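Local coordinates for PrgZ (Enterococcus faecalis, PDB 4FAJ), which binds peptide pheromone as an extracellular, membrane-anchored receptor and probably serves in peptide uptake, at residues A298-Y301 against A302-Y305. Sequence-based numbering, arbitrary orientation.
Sequences AGEY and AKQY. With ZN (zinc ion), chain F.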
ATOM      1  N   ALA A 298       0.674 -19.091   7.233  1.00 16.67           N
ATOM      2  CA  ALA A 298      -0.781 -18.963   7.302  1.00 16.45           C
ATOM      3  C   ALA A 298      -1.407 -20.350   7.391  1.00 16.75           C
ATOM      4  O   ALA A 298      -0.723 -21.343   7.182  1.00 16.89           O
ATOM      5  CB  ALA A 298      -1.304 -18.239   6.083  1.00 16.10           C
ATOM      6  N   GLY A 299      -2.705 -20.401   7.688  1.00 17.09           N
ATOM      7  CA  GLY A 299      -3.472 -21.655   7.747  1.00 18.00           C
ATOM      8  C   GLY A 299      -2.842 -22.748   8.588  1.00 18.86           C
ATOM      9  O   GLY A 299      -2.329 -22.492   9.673  1.00 18.48           O
ATOM     10  N   GLU A 300      -2.886 -23.979   8.085  1.00 20.09           N
ATOM     11  CA  GLU A 300      -2.353 -25.121   8.814  1.00 21.24           C
ATOM     12  C   GLU A 300      -0.866 -24.954   9.163  1.00 19.79           C
ATOM     13  O   GLU A 300      -0.423 -25.438  10.201  1.00 19.44           O
ATOM     14  CB  GLU A 300      -2.599 -26.401   8.018  1.00 22.87           C
ATOM     15  CG  GLU A 300      -2.042 -27.688   8.621  1.00 29.40           C
ATOM     16  CD  GLU A 300      -2.706 -28.113   9.933  1.00 35.63           C
ATOM     17  OE1 GLU A 300      -3.783 -27.565  10.295  1.00 40.00           O
ATOM     18  OE2 GLU A 300      -2.140 -29.014  10.597  1.00 39.42           O
ATOM     19  N   TYR A 301      -0.107 -24.259   8.319  1.00 17.94           N
ATOM     20  CA  TYR A 301       1.318 -24.040   8.577  1.00 17.50           C
ATOM     21  C   TYR A 301       1.496 -23.138   9.803  1.00 17.42           C
ATOM     22  O   TYR A 301       2.345 -23.392  10.650  1.00 17.08           O
ATOM     23  CB  TYR A 301       2.008 -23.406   7.364  1.00 17.18           C
ATOM     24  CG  TYR A 301       1.782 -24.137   6.059  1.00 15.73           C
ATOM     25  CD1 TYR A 301       2.484 -25.307   5.767  1.00 16.44           C
ATOM     26  CD2 TYR A 301       0.877 -23.663   5.116  1.00 15.38           C
ATOM     27  CE1 TYR A 301       2.290 -25.992   4.559  1.00 16.49           C
ATOM     28  CE2 TYR A 301       0.660 -24.361   3.900  1.00 15.12           C
ATOM     29  CZ  TYR A 301       1.379 -25.512   3.636  1.00 15.75           C
ATOM     30  OH  TYR A 301       1.202 -26.184   2.442  1.00 15.12           O
ATOM     31  N   ALA A 302       0.711 -22.072   9.875  1.00 17.65           N
ATOM     32  CA  ALA A 302       0.741 -21.175  11.042  1.00 18.31           C
ATOM     33  C   ALA A 302       0.295 -21.921  12.300  1.00 19.50           C
ATOM     34  O   ALA A 302       0.913 -21.790  13.354  1.00 20.40           O
ATOM     35  CB  ALA A 302      -0.135 -19.975  10.800  1.00 17.73           C
ATOM     36  N   LYS A 303      -0.783 -22.695  12.181  1.00 20.46           N
ATOM     37  CA  LYS A 303      -1.273 -23.541  13.278  1.00 21.82           C
ATOM     38  C   LYS A 303      -0.160 -24.416  13.875  1.00 22.41           C
ATOM     39  O   LYS A 303      -0.002 -24.492  15.100  1.00 22.51           O
ATOM     40  CB  LYS A 303      -2.432 -24.421  12.786  1.00 22.53           C
ATOM     41  CG  LYS A 303      -3.251 -25.074  13.904  1.00 25.38           C
ATOM     42  CD  LYS A 303      -4.587 -25.573  13.385  1.00 28.37           C
ATOM     43  CE  LYS A 303      -5.654 -25.608  14.478  1.00 31.11           C
ATOM     44  NZ  LYS A 303      -5.421 -26.702  15.448  1.00 32.51           N
ATOM     45  N   GLN A 304       0.629 -25.060  13.022  0.50 22.25           N
ATOM     46  CA  GLN A 304       1.687 -25.947  13.507  0.50 22.90           C
ATOM     47  C   GLN A 304       2.915 -25.211  14.082  0.50 22.79           C
ATOM     48  O   GLN A 304       3.578 -25.736  14.979  0.50 22.88           O
ATOM     49  CB  GLN A 304       2.109 -26.926  12.408  0.50 23.19           C
ATOM     50  CG  GLN A 304       1.005 -27.889  11.985  0.50 24.11           C
ATOM     51  CD  GLN A 304       0.335 -28.587  13.163  0.50 25.35           C
ATOM     52  OE1 GLN A 304       0.910 -28.706  14.242  0.50 27.34           O
ATOM     53  NE2 GLN A 304      -0.890 -29.054  12.953  0.50 25.89           N
ATOM     54  N   TYR A 305       3.220 -24.013  13.582  1.00 21.95           N
ATOM     55  CA  TYR A 305       4.417 -23.264  14.042  1.00 22.64           C
ATOM     56  C   TYR A 305       4.147 -22.149  15.070  1.00 23.30           C
ATOM     57  O   TYR A 305       5.077 -21.453  15.518  1.00 22.57           O
ATOM     58  CB  TYR A 305       5.184 -22.710  12.833  1.00 21.93           C
ATOM     59  CG  TYR A 305       5.989 -23.775  12.140  1.00 21.57           C
ATOM     60  CD1 TYR A 305       5.453 -24.515  11.100  1.00 20.93           C
ATOM     61  CD2 TYR A 305       7.287 -24.068  12.551  1.00 21.29           C
ATOM     62  CE1 TYR A 305       6.195 -25.520  10.477  1.00 22.24           C
ATOM     63  CE2 TYR A 305       8.034 -25.077  11.939  1.00 21.35           C
ATOM     64  CZ  TYR A 305       7.484 -25.792  10.902  1.00 22.45           C
ATOM     65  OH  TYR A 305       8.221 -26.786  10.287  1.00 23.32           O
TER
HETATM   66 ZN    ZN F 604       0.838 -25.375   0.651  1.00 16.92          ZN
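The zinc site formed by Y301, E279 and E421 takes one ligand from the short helix 299-305; the same tyrosine's backbone O accepts the N of Y305, with Y301 O and Y305 N 3.1 Å apart. Y301 OH lies 2.0 Å from the zinc ion; with CG beside the backbone N (chi1 -52°), the ring leaves the helix on the flank facing helices 280-288 and 421-437; E421 starts the latter and E279 immediately precedes the former. Tyrosine suits this place because its long side chain packs on I280, I284 and F422 while its oxygen meets the metal, and zinc would probably lower the pKa of that phenol. In this solute-binding protein of family 5, the helix follows strand 294-297 and is built on four consecutive i to i+4 bonds, Q304 N to E300 O among them. A302 N reaches A298 O from above the carbonyl plane, whereas K303 N meets G299 O almost in line with the carbonyl, at 3.0 Å. G299, at the turn into the helix, has a positive phi of 50°, which a residue without a side chain adopts easily. On the exposed flank, Q304 NE2 donates to E300 OE2 at 2.7 Å, nearly straight (170°) but from above the carboxylate plane; E300 bends at chi2 to meet it. Y305 turns its ring edge to Y301 O, CD1 lying 3.3 Å from that oxygen, and its hydroxyl is hydrogen-bonded to N288 of helix 280-288.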